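Local atomic coordinates of B-cell differentiation antigen CD72 (Mus musculus, PDB entry 5B1R), a protein that acts as a co-receptor of the B-cell receptor with positive and negative roles, and recognises the Sm/ribonucleoprotein self-antigen to inhibit receptor signalling. Residues F43-L55 against I91-S103. The protein carries 2 engineered substitutions. Numbering follows the deposited sequence.
Sequences FDEPSKYYYEVSL and IKKYYQKWKRTFS. Unlike the reference sequence in segment 91-103: Lys93 (reference Thr), Lys99 (reference Glu), Phe102 (reference Ile).
In this C-type lectin-like domain, the irregular connection between strand 39-40 and helix 57-60 packs, through residues 43-55, on strand 97-104 at one edge of a three-stranded antiparallel sheet, with Arg100 of that strand inserted into the loop. Strand and loop meet first through their backbones, Arg100 N giving a hydrogen bond to Tyr51 O (2.8 Å). The arginine side chain then runs out past Tyr50 O, CG anti to its own backbone N (chi1 -179°), and bends at chi3 to bring the edge of the guanidinium to the carbonyl of Phe43. There NH2 makes a weak bond to Phe43 O (3.3 Å), while Asp44 OD1 stays well out of the guanidinium plane, 4.2 Å from NH2, linked through a water that NH2 donates to. Two further waters accept from NE and NH2 and tie the guanidinium to the loop carbonyls, including Glu52 O. NH1 points elsewhere, to a salt bridge with Asp89 and to Gln72 O. Val53 CG1 packs against the carbonyl of Trp98 (3.4 Å from its O) and has Ile91 CG2 and Trp98 CB as apolar partners, both at 4.2 Å. Leu55 CD1 meets Ile91 CD1 tip to tip at 3.9 Å and also touches Trp98 CG. The Tyr50 and Phe102 rings lie nearly parallel (planes at 18°) but slid apart, Tyr50 CD1 and Phe102 CE2 3.6 Å apart. The loop probably takes the place of the C-type lectin fold's second helix, docked on strands 69-70, 87-94 and 97-104.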
loop_
_atom_site.group_PDB
_atom_site.type_symbol
_atom_site.label_atom_id
_atom_site.label_comp_id
_atom_site.label_asym_id
_atom_site.label_seq_id
_atom_site.Cartn_x
_atom_site.Cartn_y
_atom_site.Cartn_z
ATOM N N PHE A 43 4.327 -2.303 -3.969
ATOM C CA PHE A 43 3.757 -3.017 -5.105
ATOM C C PHE A 43 4.456 -2.613 -6.400
ATOM O O PHE A 43 3.828 -2.488 -7.439
ATOM C CB PHE A 43 2.245 -2.751 -5.203
ATOM C CG PHE A 43 1.497 -3.132 -3.970
ATOM C CD1 PHE A 43 1.395 -4.468 -3.597
ATOM C CD2 PHE A 43 0.942 -2.160 -3.148
ATOM C CE1 PHE A 43 0.735 -4.828 -2.438
ATOM C CE2 PHE A 43 0.263 -2.516 -1.991
ATOM C CZ PHE A 43 0.172 -3.848 -1.629
ATOM N N ASP A 44 5.767 -2.407 -6.346
ATOM C CA ASP A 44 6.464 -1.913 -7.519
ATOM C C ASP A 44 6.363 -2.853 -8.723
ATOM O O ASP A 44 6.259 -2.386 -9.850
ATOM C CB ASP A 44 7.946 -1.677 -7.245
ATOM C CG ASP A 44 8.223 -0.529 -6.294
ATOM O OD1 ASP A 44 7.306 0.072 -5.694
ATOM O OD2 ASP A 44 9.422 -0.226 -6.159
ATOM N N GLU A 45 6.440 -4.167 -8.484
ATOM C CA GLU A 45 6.418 -5.156 -9.550
ATOM C C GLU A 45 5.338 -6.191 -9.260
ATOM O O GLU A 45 5.074 -6.533 -8.103
ATOM C CB GLU A 45 7.786 -5.848 -9.661
ATOM C CG GLU A 45 8.902 -4.910 -10.102
ATOM C CD GLU A 45 8.838 -4.534 -11.559
ATOM O OE1 GLU A 45 7.981 -5.051 -12.317
ATOM O OE2 GLU A 45 9.671 -3.703 -11.950
ATOM N N PRO A 46 4.751 -6.766 -10.312
ATOM C CA PRO A 46 5.024 -6.460 -11.718
ATOM C C PRO A 46 4.356 -5.177 -12.178
ATOM O O PRO A 46 3.263 -4.833 -11.715
ATOM C CB PRO A 46 4.396 -7.640 -12.457
ATOM C CG PRO A 46 3.286 -8.069 -11.565
ATOM C CD PRO A 46 3.782 -7.868 -10.168
ATOM N N SER A 47 5.013 -4.473 -13.094
ATOM C CA SER A 47 4.413 -3.307 -13.728
ATOM C C SER A 47 5.092 -3.069 -15.065
ATOM O O SER A 47 6.318 -3.000 -15.147
ATOM C CB SER A 47 4.536 -2.063 -12.847
ATOM O OG SER A 47 5.889 -1.754 -12.558
ATOM N N LYS A 48 4.301 -3.008 -16.122
ATOM C CA LYS A 48 4.843 -2.713 -17.445
ATOM C C LYS A 48 4.714 -1.234 -17.768
ATOM O O LYS A 48 5.499 -0.700 -18.553
ATOM C CB LYS A 48 4.139 -3.541 -18.521
ATOM C CG LYS A 48 4.718 -3.333 -19.917
ATOM C CD LYS A 48 4.059 -4.249 -20.913
ATOM C CE LYS A 48 4.632 -4.034 -22.307
ATOM N NZ LYS A 48 3.954 -4.875 -23.327
ATOM N N TYR A 49 3.706 -0.588 -17.180
ATOM C CA TYR A 49 3.466 0.837 -17.368
ATOM C C TYR A 49 3.260 1.462 -16.007
ATOM O O TYR A 49 2.931 0.768 -15.048
ATOM C CB TYR A 49 2.226 1.071 -18.240
ATOM C CG TYR A 49 2.330 0.427 -19.603
ATOM C CD1 TYR A 49 3.206 0.921 -20.558
ATOM C CD2 TYR A 49 1.578 -0.697 -19.918
ATOM C CE1 TYR A 49 3.313 0.327 -21.805
ATOM C CE2 TYR A 49 1.678 -1.297 -21.162
ATOM C CZ TYR A 49 2.546 -0.784 -22.094
ATOM O OH TYR A 49 2.645 -1.393 -23.321
ATOM N N TYR A 50 3.430 2.775 -15.938
ATOM C CA TYR A 50 3.503 3.458 -14.650
ATOM C C TYR A 50 2.241 3.290 -13.807
ATOM O O TYR A 50 2.320 3.334 -12.579
ATOM C CB TYR A 50 3.800 4.957 -14.839
ATOM C CG TYR A 50 2.645 5.731 -15.451
ATOM C CD1 TYR A 50 1.653 6.288 -14.648
ATOM C CD2 TYR A 50 2.543 5.893 -16.829
ATOM C CE1 TYR A 50 0.582 6.963 -15.200
ATOM C CE2 TYR A 50 1.468 6.585 -17.396
ATOM C CZ TYR A 50 0.500 7.123 -16.569
ATOM O OH TYR A 50 -0.569 7.809 -17.102
ATOM N N TYR A 51 1.087 3.123 -14.453
ATOM C CA TYR A 51 -0.188 3.070 -13.732
ATOM C C TYR A 51 -0.565 1.658 -13.301
ATOM O O TYR A 51 -1.568 1.463 -12.604
ATOM C CB TYR A 51 -1.315 3.658 -14.595
ATOM C CG TYR A 51 -1.412 3.000 -15.960
ATOM C CD1 TYR A 51 -2.015 1.752 -16.114
ATOM C CD2 TYR A 51 -0.871 3.607 -17.092
ATOM C CE1 TYR A 51 -2.082 1.126 -17.351
ATOM C CE2 TYR A 51 -0.937 2.986 -18.335
ATOM C CZ TYR A 51 -1.548 1.747 -18.453
ATOM O OH TYR A 51 -1.624 1.123 -19.681
ATOM N N GLU A 52 0.203 0.660 -13.739
ATOM C CA GLU A 52 -0.160 -0.722 -13.444
ATOM C C GLU A 52 0.213 -1.124 -12.036
ATOM O O GLU A 52 1.327 -0.865 -11.593
ATOM C CB GLU A 52 0.544 -1.677 -14.397
ATOM C CG GLU A 52 -0.013 -1.643 -15.795
ATOM C CD GLU A 52 0.550 -2.726 -16.684
ATOM O OE1 GLU A 52 1.644 -3.252 -16.391
ATOM O OE2 GLU A 52 -0.112 -3.058 -17.685
ATOM N N VAL A 53 -0.701 -1.807 -11.350
ATOM C CA VAL A 53 -0.382 -2.382 -10.052
ATOM C C VAL A 53 -1.064 -3.734 -9.953
ATOM O O VAL A 53 -2.162 -3.923 -10.456
ATOM C CB VAL A 53 -0.817 -1.424 -8.900
ATOM C CG1 VAL A 53 -2.318 -1.287 -8.800
ATOM C CG2 VAL A 53 -0.250 -1.876 -7.590
ATOM N N SER A 54 -0.378 -4.687 -9.345
ATOM C CA SER A 54 -0.928 -6.017 -9.129
ATOM C C SER A 54 -0.940 -6.262 -7.627
ATOM O O SER A 54 0.115 -6.270 -6.999
ATOM C CB SER A 54 -0.035 -7.049 -9.798
ATOM O OG SER A 54 -0.460 -8.350 -9.454
ATOM N N LEU A 55 -2.136 -6.453 -7.072
ATOM C CA LEU A 55 -2.326 -6.629 -5.634
ATOM C C LEU A 55 -2.665 -8.078 -5.333
ATOM O O LEU A 55 -3.314 -8.736 -6.142
ATOM C CB LEU A 55 -3.503 -5.775 -5.164
ATOM C CG LEU A 55 -3.429 -4.278 -5.489
ATOM C CD1 LEU A 55 -4.741 -3.594 -5.155
ATOM C CD2 LEU A 55 -2.296 -3.620 -4.711
ATOM N N ILE A 91 -3.139 4.077 -4.686
ATOM C CA ILE A 91 -3.916 3.221 -5.570
ATOM C C ILE A 91 -5.379 3.678 -5.564
ATOM O O ILE A 91 -5.938 4.046 -4.532
ATOM C CB ILE A 91 -3.765 1.715 -5.244
ATOM C CG1 ILE A 91 -4.181 1.398 -3.800
ATOM C CG2 ILE A 91 -2.331 1.285 -5.526
ATOM C CD1 ILE A 91 -4.224 -0.107 -3.499
ATOM N N LYS A 92 -5.976 3.635 -6.740
ATOM C CA LYS A 92 -7.342 4.103 -6.938
ATOM C C LYS A 92 -8.023 3.166 -7.913
ATOM O O LYS A 92 -7.393 2.673 -8.856
ATOM C CB LYS A 92 -7.323 5.529 -7.481
ATOM C CG LYS A 92 -8.705 6.098 -7.739
ATOM C CD LYS A 92 -8.621 7.595 -7.984
ATOM C CE LYS A 92 -10.003 8.242 -8.116
ATOM N NZ LYS A 92 -9.893 9.720 -8.024
ATOM N N LYS A 93 -9.304 2.897 -7.684
ATOM C CA LYS A 93 -9.994 1.920 -8.511
ATOM C C LYS A 93 -10.693 2.565 -9.680
ATOM O O LYS A 93 -11.499 3.477 -9.507
ATOM C CB LYS A 93 -11.003 1.089 -7.710
ATOM C CG LYS A 93 -11.413 -0.173 -8.467
ATOM C CD LYS A 93 -12.236 -1.135 -7.646
ATOM C CE LYS A 93 -12.394 -2.439 -8.414
ATOM N NZ LYS A 93 -13.472 -3.303 -7.858
ATOM N N TYR A 94 -10.361 2.087 -10.873
ATOM C CA TYR A 94 -11.038 2.513 -12.088
ATOM C C TYR A 94 -11.813 1.349 -12.665
ATOM O O TYR A 94 -11.223 0.391 -13.161
ATOM C CB TYR A 94 -10.024 3.020 -13.105
ATOM C CG TYR A 94 -9.352 4.293 -12.675
ATOM C CD1 TYR A 94 -8.198 4.264 -11.901
ATOM C CD2 TYR A 94 -9.880 5.529 -13.025
ATOM C CE1 TYR A 94 -7.583 5.431 -11.502
ATOM C CE2 TYR A 94 -9.273 6.698 -12.631
ATOM C CZ TYR A 94 -8.125 6.645 -11.870
ATOM O OH TYR A 94 -7.515 7.814 -11.476
ATOM N N TYR A 95 -13.137 1.442 -12.595
ATOM C CA TYR A 95 -14.008 0.372 -13.058
ATOM C C TYR A 95 -13.617 -0.945 -12.394
ATOM O O TYR A 95 -13.870 -1.139 -11.206
ATOM C CB TYR A 95 -13.972 0.285 -14.586
ATOM C CG TYR A 95 -14.067 1.649 -15.230
ATOM C CD1 TYR A 95 -15.280 2.322 -15.296
ATOM C CD2 TYR A 95 -12.939 2.277 -15.746
ATOM C CE1 TYR A 95 -15.372 3.577 -15.872
ATOM C CE2 TYR A 95 -13.021 3.533 -16.324
ATOM C CZ TYR A 95 -14.240 4.177 -16.386
ATOM O OH TYR A 95 -14.328 5.426 -16.960
ATOM N N GLN A 96 -12.971 -1.833 -13.141
ATOM C CA GLN A 96 -12.624 -3.142 -12.595
ATOM C C GLN A 96 -11.184 -3.271 -12.087
ATOM O O GLN A 96 -10.834 -4.285 -11.488
ATOM C CB GLN A 96 -12.925 -4.250 -13.611
ATOM C CG GLN A 96 -14.377 -4.303 -14.090
ATOM C CD GLN A 96 -15.335 -4.897 -13.065
ATOM O OE1 GLN A 96 -15.092 -4.851 -11.858
ATOM N NE2 GLN A 96 -16.434 -5.466 -13.551
ATOM N N LYS A 97 -10.353 -2.255 -12.313
ATOM C CA LYS A 97 -8.935 -2.360 -11.958
ATOM C C LYS A 97 -8.421 -1.261 -11.042
ATOM O O LYS A 97 -8.630 -0.077 -11.305
ATOM C CB LYS A 97 -8.059 -2.359 -13.212
ATOM C CG LYS A 97 -7.912 -3.702 -13.892
ATOM C CD LYS A 97 -6.952 -3.594 -15.063
ATOM C CE LYS A 97 -7.043 -4.809 -15.962
ATOM N NZ LYS A 97 -6.272 -4.594 -17.217
ATOM N N TRP A 98 -7.709 -1.664 -9.990
ATOM C CA TRP A 98 -6.900 -0.725 -9.221
ATOM C C TRP A 98 -5.706 -0.289 -10.068
ATOM O O TRP A 98 -5.103 -1.106 -10.759
ATOM C CB TRP A 98 -6.432 -1.361 -7.900
ATOM C CG TRP A 98 -7.572 -1.569 -6.948
ATOM C CD1 TRP A 98 -8.387 -2.660 -6.862
ATOM C CD2 TRP A 98 -8.046 -0.635 -5.972
ATOM N NE1 TRP A 98 -9.335 -2.463 -5.888
ATOM C CE2 TRP A 98 -9.143 -1.230 -5.323
ATOM C CE3 TRP A 98 -7.646 0.645 -5.585
ATOM C CZ2 TRP A 98 -9.851 -0.588 -4.319
ATOM C CZ3 TRP A 98 -8.343 1.274 -4.577
ATOM C CH2 TRP A 98 -9.439 0.661 -3.957
ATOM N N LYS A 99 -5.391 1.004 -10.005
ATOM C CA LYS A 99 -4.258 1.576 -10.716
ATOM C C LYS A 99 -3.413 2.399 -9.760
ATOM O O LYS A 99 -3.923 2.944 -8.781
ATOM C CB LYS A 99 -4.738 2.471 -11.865
ATOM C CG LYS A 99 -5.406 1.691 -12.980
ATOM C CD LYS A 99 -5.814 2.577 -14.134
ATOM C CE LYS A 99 -6.578 1.774 -15.173
ATOM N NZ LYS A 99 -5.691 0.962 -16.058
ATOM N N ARG A 100 -2.120 2.487 -10.050
ATOM C CA ARG A 100 -1.268 3.452 -9.378
ATOM C C ARG A 100 -1.549 4.835 -9.960
ATOM O O ARG A 100 -1.560 5.008 -11.179
ATOM C CB ARG A 100 0.207 3.101 -9.584
ATOM C CG ARG A 100 1.157 4.060 -8.884
ATOM C CD ARG A 100 2.629 3.727 -9.137
ATOM N NE ARG A 100 2.934 2.374 -8.683
ATOM C CZ ARG A 100 3.279 2.057 -7.434
ATOM N NH1 ARG A 100 3.484 3.009 -6.525
ATOM N NH2 ARG A 100 3.435 0.784 -7.111
ATOM N N THR A 101 -1.789 5.802 -9.078
ATOM C CA THR A 101 -2.081 7.164 -9.467
ATOM C C THR A 101 -1.231 8.118 -8.634
ATOM O O THR A 101 -0.735 7.781 -7.558
ATOM C CB THR A 101 -3.550 7.501 -9.278
ATOM O OG1 THR A 101 -3.854 7.519 -7.890
ATOM C CG2 THR A 101 -4.439 6.480 -9.964
ATOM N N PHE A 102 -1.043 9.318 -9.146
ATOM C CA PHE A 102 -0.228 10.316 -8.470
ATOM C C PHE A 102 -1.080 11.411 -7.853
ATOM O O PHE A 102 -2.076 11.822 -8.441
ATOM C CB PHE A 102 0.760 10.912 -9.467
ATOM C CG PHE A 102 1.619 9.874 -10.139
ATOM C CD1 PHE A 102 2.426 9.035 -9.386
ATOM C CD2 PHE A 102 1.637 9.755 -11.528
ATOM C CE1 PHE A 102 3.226 8.087 -9.996
ATOM C CE2 PHE A 102 2.444 8.813 -12.155
ATOM C CZ PHE A 102 3.238 7.976 -11.383
ATOM N N SER A 103 -0.671 11.885 -6.676
ATOM C CA SER A 103 -1.353 12.972 -5.974
ATOM C C SER A 103 -0.326 13.787 -5.229
ATOM O O SER A 103 0.708 13.269 -4.833
ATOM C CB SER A 103 -2.359 12.454 -4.930
ATOM O OG SER A 103 -3.569 12.051 -5.532
HETATM O O HOH W 1 4.859 0.447 -4.627
HETATM O O HOH W 2 2.961 -0.920 -9.389
HETATM O O HOH W 3 3.162 1.112 -11.260
HETATM O O HOH W 4 -3.330 -1.971 -12.712
HETATM O O HOH W 5 -4.992 -4.143 -10.337
#